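Local coordinates for putative endonuclease/exonuclease/phosphatase family protein (Bacteroides vulgatus ATCC 8482, PDB 3G6S) that probably acts as a DNase I-like nuclease that hydrolyses phosphodiester bonds in nucleic acid, at residues Tyr207-Phe212 / Leu248-Pro253; Ile131-Asn136 / Arg156-Ile161. All blocks are in the same frame, centred on the assembly; numbering follows the deposited sequence.

Interaction 1: residues Tyr207-Phe212 / Leu248-Pro253; sequences YTFHDF and LSDHNP
The Ser249-Asp250-His251 turn, whose sequence matches the Ser-Asp-His signature of DNase I-like enzymes, is joined to the loop 207-212 by a single beta bridge between His251 and Phe209. Asn252 N donates to Thr208 O (2.8 Å), and His210 N donates to Asp250 O (3.1 Å) almost straight, with 178° at the hydrogen; Asp211 N adds a weak bond to that same carbonyl. Asp250 O also lies over the centre of the His210 imidazole, which is folded back onto it because CG sits between the backbone N and the carbonyl carbon (chi1 46°). At the edge of this ring, NE2 makes a weak bond to Asn252 OD1 (3.2 Å), while ND1 accepts from Ala213 N. His251 ND1 donates to Asp250 OD1 (2.6 Å) from above the carboxylate plane, and Phe209 CD1 rests on one face of the His251 ring, 3.4 Å from its CE1. Replacing the imidazole of His251 with the methyl of an alanine is likely to leave Asp250 OD1 without this donor and Phe209 without the ring it leans on. Asp250 CB stands over the Phe212 ring, 3.8 Å from the centroid. Ser249 OG accepts from His251 N in an ST turn and bonds Asn10 O of strand 2-10; Thr208 OG1 bonds Asp224 at the start of strand 224-228, and Asn252 ND2 bonds Glu242 in the loop leading from strand 233-239.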
loop_
_atom_site.group_PDB
_atom_site.type_symbol
_atom_site.label_atom_id
_atom_site.label_comp_id
_atom_site.label_asym_id
_atom_site.label_seq_id
_atom_site.Cartn_x
_atom_site.Cartn_y
_atom_site.Cartn_z
ATOM N N TYR A 207 -3.257 14.471 -6.125
ATOM C CA TYR A 207 -4.392 13.809 -5.488
ATOM C C TYR A 207 -4.364 12.337 -5.886
ATOM O O TYR A 207 -3.824 11.986 -6.935
ATOM C CB TYR A 207 -5.712 14.451 -5.923
ATOM C CG TYR A 207 -5.925 14.485 -7.419
ATOM C CD1 TYR A 207 -5.342 15.480 -8.204
ATOM C CD2 TYR A 207 -6.714 13.521 -8.053
ATOM C CE1 TYR A 207 -5.544 15.517 -9.582
ATOM C CE2 TYR A 207 -6.919 13.551 -9.427
ATOM C CZ TYR A 207 -6.330 14.552 -10.183
ATOM O OH TYR A 207 -6.524 14.592 -11.540
ATOM N N THR A 208 -4.961 11.490 -5.055
ATOM C CA THR A 208 -4.963 10.054 -5.291
ATOM C C THR A 208 -6.358 9.418 -5.410
ATOM O O THR A 208 -6.491 8.215 -5.658
ATOM C CB THR A 208 -4.149 9.339 -4.164
ATOM O OG1 THR A 208 -4.099 7.926 -4.403
ATOM C CG2 THR A 208 -4.789 9.577 -2.818
ATOM N N PHE A 209 -7.401 10.215 -5.227
ATOM C CA PHE A 209 -8.757 9.698 -5.357
ATOM C C PHE A 209 -9.592 10.629 -6.231
ATOM O O PHE A 209 -9.649 11.826 -5.988
ATOM C CB PHE A 209 -9.412 9.552 -3.990
ATOM C CG PHE A 209 -10.751 8.884 -4.041
ATOM C CD1 PHE A 209 -10.857 7.548 -4.432
ATOM C CD2 PHE A 209 -11.909 9.596 -3.729
ATOM C CE1 PHE A 209 -12.102 6.927 -4.518
ATOM C CE2 PHE A 209 -13.163 8.995 -3.808
ATOM C CZ PHE A 209 -13.267 7.653 -4.204
ATOM N N HIS A 210 -10.241 10.075 -7.247
ATOM C CA HIS A 210 -11.051 10.868 -8.162
ATOM C C HIS A 210 -12.399 10.203 -8.446
ATOM O O HIS A 210 -13.209 10.734 -9.205
ATOM C CB HIS A 210 -10.277 11.069 -9.465
ATOM C CG HIS A 210 -9.650 9.810 -9.984
ATOM N ND1 HIS A 210 -10.390 8.768 -10.497
ATOM C CD2 HIS A 210 -8.357 9.411 -10.020
ATOM C CE1 HIS A 210 -9.579 7.777 -10.827
ATOM N NE2 HIS A 210 -8.342 8.141 -10.548
ATOM N N ASP A 211 -12.625 9.043 -7.833
ATOM C CA ASP A 211 -13.867 8.285 -7.996
ATOM C C ASP A 211 -14.181 8.014 -9.471
ATOM O O ASP A 211 -15.288 8.267 -9.935
ATOM C CB ASP A 211 -15.031 9.031 -7.321
ATOM C CG ASP A 211 -16.336 8.251 -7.362
ATOM O OD1 ASP A 211 -16.310 7.014 -7.189
ATOM O OD2 ASP A 211 -17.401 8.875 -7.548
ATOM N N PHE A 212 -13.199 7.491 -10.198
ATOM C CA PHE A 212 -13.364 7.193 -11.619
ATOM C C PHE A 212 -13.559 8.463 -12.439
ATOM O O PHE A 212 -14.447 8.541 -13.288
ATOM C CB PHE A 212 -14.549 6.245 -11.842
ATOM C CG PHE A 212 -14.296 4.837 -11.382
ATOM C CD1 PHE A 212 -13.270 4.085 -11.940
ATOM C CD2 PHE A 212 -15.084 4.261 -10.391
ATOM C CE1 PHE A 212 -13.027 2.775 -11.521
ATOM C CE2 PHE A 212 -14.849 2.951 -9.966
ATOM C CZ PHE A 212 -13.814 2.206 -10.535
ATOM N N LEU A 248 -7.674 3.083 -14.716
ATOM C CA LEU A 248 -7.103 1.939 -14.005
ATOM C C LEU A 248 -7.886 1.606 -12.738
ATOM O O LEU A 248 -8.093 0.437 -12.400
ATOM C CB LEU A 248 -5.643 2.215 -13.615
ATOM C CG LEU A 248 -4.494 1.840 -14.556
ATOM C CD1 LEU A 248 -4.726 2.404 -15.945
ATOM C CD2 LEU A 248 -3.196 2.385 -13.978
ATOM N N SER A 249 -8.341 2.643 -12.051
ATOM C CA SER A 249 -9.047 2.453 -10.797
ATOM C C SER A 249 -9.649 3.779 -10.379
ATOM O O SER A 249 -9.434 4.776 -11.051
ATOM C CB SER A 249 -8.035 1.952 -9.754
ATOM O OG SER A 249 -8.346 2.395 -8.454
ATOM N N ASP A 250 -10.420 3.796 -9.296
ATOM C CA ASP A 250 -10.977 5.060 -8.834
ATOM C C ASP A 250 -9.869 5.818 -8.099
ATOM O O ASP A 250 -10.015 6.995 -7.772
ATOM C CB ASP A 250 -12.186 4.849 -7.911
ATOM C CG ASP A 250 -11.937 3.814 -6.844
ATOM O OD1 ASP A 250 -10.757 3.568 -6.511
ATOM O OD2 ASP A 250 -12.927 3.247 -6.327
ATOM N N HIS A 251 -8.759 5.129 -7.846
ATOM C CA HIS A 251 -7.604 5.724 -7.187
ATOM C C HIS A 251 -6.437 5.882 -8.160
ATOM O O HIS A 251 -6.403 5.261 -9.226
ATOM C CB HIS A 251 -7.114 4.851 -6.033
ATOM C CG HIS A 251 -7.906 4.989 -4.773
ATOM N ND1 HIS A 251 -9.132 4.386 -4.592
ATOM C CD2 HIS A 251 -7.619 5.616 -3.609
ATOM C CE1 HIS A 251 -9.564 4.630 -3.368
ATOM N NE2 HIS A 251 -8.664 5.374 -2.749
ATOM N N ASN A 252 -5.483 6.728 -7.779
ATOM C CA ASN A 252 -4.277 6.937 -8.562
ATOM C C ASN A 252 -3.121 6.315 -7.774
ATOM O O ASN A 252 -2.986 6.533 -6.579
ATOM C CB ASN A 252 -3.996 8.427 -8.772
ATOM C CG ASN A 252 -4.706 8.997 -9.998
ATOM O OD1 ASN A 252 -5.148 8.253 -10.886
ATOM N ND2 ASN A 252 -4.796 10.324 -10.063
ATOM N N PRO A 253 -2.280 5.512 -8.428
ATOM C CA PRO A 253 -1.148 4.888 -7.735
ATOM C C PRO A 253 -0.077 5.928 -7.417
ATOM O O PRO A 253 0.018 6.959 -8.093
ATOM C CB PRO A 253 -0.653 3.867 -8.750
ATOM C CG PRO A 253 -0.886 4.602 -10.052
ATOM C CD PRO A 253 -2.272 5.177 -9.861
HETATM O O HOH W 1 -6.525 5.808 -12.328
#

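Interaction 2: residues Ile131-Asn136 / Arg156-Ile161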
loop_
_atom_site.group_PDB
_atom_site.type_symbol
_atom_site.label_atom_id
_atom_site.label_comp_id
_atom_site.label_asym_id
_atom_site.label_seq_id
_atom_site.Cartn_x
_atom_site.Cartn_y
_atom_site.Cartn_z
ATOM N N ILE A 131 18.754 -6.039 3.830
ATOM C CA ILE A 131 17.524 -6.428 4.510
ATOM C C ILE A 131 16.663 -5.199 4.775
ATOM O O ILE A 131 17.162 -4.149 5.175
ATOM C CB ILE A 131 17.819 -7.135 5.859
ATOM C CG1 ILE A 131 18.246 -8.579 5.613
ATOM C CG2 ILE A 131 16.595 -7.128 6.741
ATOM C CD1 ILE A 131 19.630 -8.695 5.074
ATOM N N PHE A 132 15.369 -5.332 4.524
ATOM C CA PHE A 132 14.439 -4.245 4.759
ATOM C C PHE A 132 13.050 -4.789 4.958
ATOM O O PHE A 132 12.806 -5.972 4.757
ATOM C CB PHE A 132 14.433 -3.247 3.603
ATOM C CG PHE A 132 14.126 -3.849 2.267
ATOM C CD1 PHE A 132 15.127 -4.476 1.524
ATOM C CD2 PHE A 132 12.854 -3.724 1.709
ATOM C CE1 PHE A 132 14.872 -4.953 0.235
ATOM C CE2 PHE A 132 12.589 -4.199 0.422
ATOM C CZ PHE A 132 13.600 -4.816 -0.321
HETATM N N MSE A 133 12.131 -3.930 5.358
HETATM C CA MSE A 133 10.792 -4.407 5.577
HETATM C C MSE A 133 9.755 -3.598 4.835
HETATM O O MSE A 133 9.900 -2.391 4.632
HETATM C CB MSE A 133 10.482 -4.400 7.063
HETATM C CG MSE A 133 9.097 -4.891 7.394
HETATM SE SE MSE A 133 8.752 -4.679 9.257
HETATM C CE MSE A 133 7.564 -6.174 9.482
ATOM N N ALA A 134 8.705 -4.287 4.425
ATOM C CA ALA A 134 7.613 -3.656 3.721
ATOM C C ALA A 134 6.339 -3.958 4.488
ATOM O O ALA A 134 6.097 -5.098 4.895
ATOM C CB ALA A 134 7.511 -4.201 2.308
ATOM N N VAL A 135 5.532 -2.924 4.688
ATOM C CA VAL A 135 4.261 -3.071 5.378
ATOM C C VAL A 135 3.219 -2.364 4.526
ATOM O O VAL A 135 3.395 -1.206 4.155
ATOM C CB VAL A 135 4.295 -2.448 6.798
ATOM C CG1 VAL A 135 2.941 -2.631 7.484
ATOM C CG2 VAL A 135 5.374 -3.120 7.628
ATOM N N ASN A 136 2.146 -3.082 4.207
ATOM C CA ASN A 136 1.063 -2.565 3.384
ATOM C C ASN A 136 -0.225 -2.682 4.168
ATOM O O ASN A 136 -0.532 -3.742 4.710
ATOM C CB ASN A 136 0.944 -3.381 2.105
ATOM C CG ASN A 136 -0.063 -2.799 1.159
ATOM O OD1 ASN A 136 -0.005 -1.603 0.846
ATOM N ND2 ASN A 136 -0.997 -3.627 0.685
ATOM N N ARG A 156 4.997 -0.256 16.273
ATOM C CA ARG A 156 5.480 -1.287 17.197
ATOM C C ARG A 156 5.869 -2.593 16.503
ATOM O O ARG A 156 6.732 -3.320 16.988
ATOM C CB ARG A 156 4.427 -1.585 18.268
ATOM C CG ARG A 156 4.089 -0.403 19.155
ATOM C CD ARG A 156 3.504 -0.892 20.466
ATOM N NE ARG A 156 2.288 -1.678 20.274
ATOM C CZ ARG A 156 1.086 -1.153 20.041
ATOM N NH1 ARG A 156 0.939 0.165 19.972
ATOM N NH2 ARG A 156 0.033 -1.947 19.881
ATOM N N LYS A 157 5.227 -2.887 15.373
ATOM C CA LYS A 157 5.517 -4.107 14.627
ATOM C C LYS A 157 6.777 -3.938 13.783
ATOM O O LYS A 157 7.498 -4.904 13.539
ATOM C CB LYS A 157 4.341 -4.469 13.726
ATOM C CG LYS A 157 3.016 -4.600 14.475
ATOM C CD LYS A 157 2.976 -5.813 15.407
ATOM C CE LYS A 157 2.936 -7.116 14.616
ATOM N NZ LYS A 157 2.703 -8.303 15.481
ATOM N N ILE A 158 7.038 -2.713 13.329
ATOM C CA ILE A 158 8.229 -2.460 12.538
ATOM C C ILE A 158 9.443 -2.576 13.447
ATOM O O ILE A 158 10.466 -3.136 13.047
ATOM C CB ILE A 158 8.220 -1.057 11.900
ATOM C CG1 ILE A 158 7.216 -1.009 10.749
ATOM C CG2 ILE A 158 9.611 -0.709 11.395
ATOM C CD1 ILE A 158 6.968 0.430 10.218
ATOM N N LYS A 159 9.336 -2.058 14.670
ATOM C CA LYS A 159 10.456 -2.130 15.603
ATOM C C LYS A 159 10.649 -3.554 16.109
ATOM O O LYS A 159 11.762 -3.954 16.447
ATOM C CB LYS A 159 10.242 -1.194 16.797
ATOM C CG LYS A 159 10.060 0.262 16.416
ATOM C CD LYS A 159 10.290 1.198 17.592
ATOM C CE LYS A 159 9.294 0.997 18.713
ATOM N NZ LYS A 159 9.543 1.993 19.799
ATOM N N GLU A 160 9.562 -4.314 16.147
ATOM C CA GLU A 160 9.610 -5.689 16.616
ATOM C C GLU A 160 10.298 -6.598 15.608
ATOM O O GLU A 160 11.199 -7.358 15.961
ATOM C CB GLU A 160 8.190 -6.197 16.869
ATOM C CG GLU A 160 8.098 -7.645 17.344
ATOM C CD GLU A 160 6.666 -8.165 17.358
ATOM O OE1 GLU A 160 5.779 -7.455 17.896
ATOM O OE2 GLU A 160 6.430 -9.287 16.841
ATOM N N ILE A 161 9.876 -6.507 14.351
ATOM C CA ILE A 161 10.418 -7.347 13.291
ATOM C C ILE A 161 11.764 -6.951 12.711
ATOM O O ILE A 161 12.672 -7.773 12.631
ATOM C CB ILE A 161 9.432 -7.452 12.106
ATOM C CG1 ILE A 161 8.253 -8.352 12.477
ATOM C CG2 ILE A 161 10.138 -8.024 10.881
ATOM C CD1 ILE A 161 7.302 -7.753 13.487
#
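Met133, modelled as selenomethionine, reaches from strand 131-136 to Ile158 and Ile161 of helix 156-161. Its CB points toward the helix, and CG, anti to the backbone N (chi1 -180°), carries the chain straight out from the strand. CG passes alongside Val135 of its own strand, 4.1 Å from Val135 CG2. The selenium comes next and is the first atom to meet the helix: SE lies 4.0 Å from Ile158 CA, against the backbone, and 4.2 Å from Ile158 CG1. It also meets Ile161, with SE 4.0 Å from Ile161 CG2. A bend at the last torsion of Met133 (chi3 -149°) then carries the terminal methyl to Ile161, where Met133 CE packs 3.5 Å from Ile161 CG2 and also touches Ile161 CB. The two side chains cross at about a right angle, and the methyl meets the branch point of the isoleucine.

These residues belong to a beta-alpha-beta crossover in which strand 131-138 is followed by helix 144-161 and then by strand 167-172, its parallel neighbour in the six-stranded sheet. The helix runs back over the sheet, with segment axes 9.9 Å apart at closest approach and directions 154° apart. No hydrogen bond spans the pair; the layers meet through apolar side chains.

Val135, two residues farther along the same face of the strand, makes the looser second touch: its CG2 approaches Ile158 CG1 to 4.2 Å, the side chains slanting past each other. Ile158 reaches on to Ala167 and Val169 of strand 167-172, and to Phe190 and Met192 in a loop. On the side of strand 117-125, Trp120 touches Met133, Val135 and Ile161.

Followed from the N terminus, the chain makes interaction 2 first: after strand 131-138 the chain leaves the six-stranded sheet, and the returning helix 144-161 closes the contact after 19 intervening residues, before strand 167-172 completes the crossover. Only later does interaction 1 open, in the loop after strand 201-204. From there the chain enters strand 224-228 of the six-stranded sheet, then strand 233-239 of the seven-stranded one, and residues 248-253 close the contact ahead of strand 254-260. The two contacts are therefore in series, neither nested nor crossed. Their centres lie about 27 Å apart on opposite sides of the chain's centre; 131-136/156-161 fastens helix to sheet, whereas 207-212/248-253 ties two connecting loops.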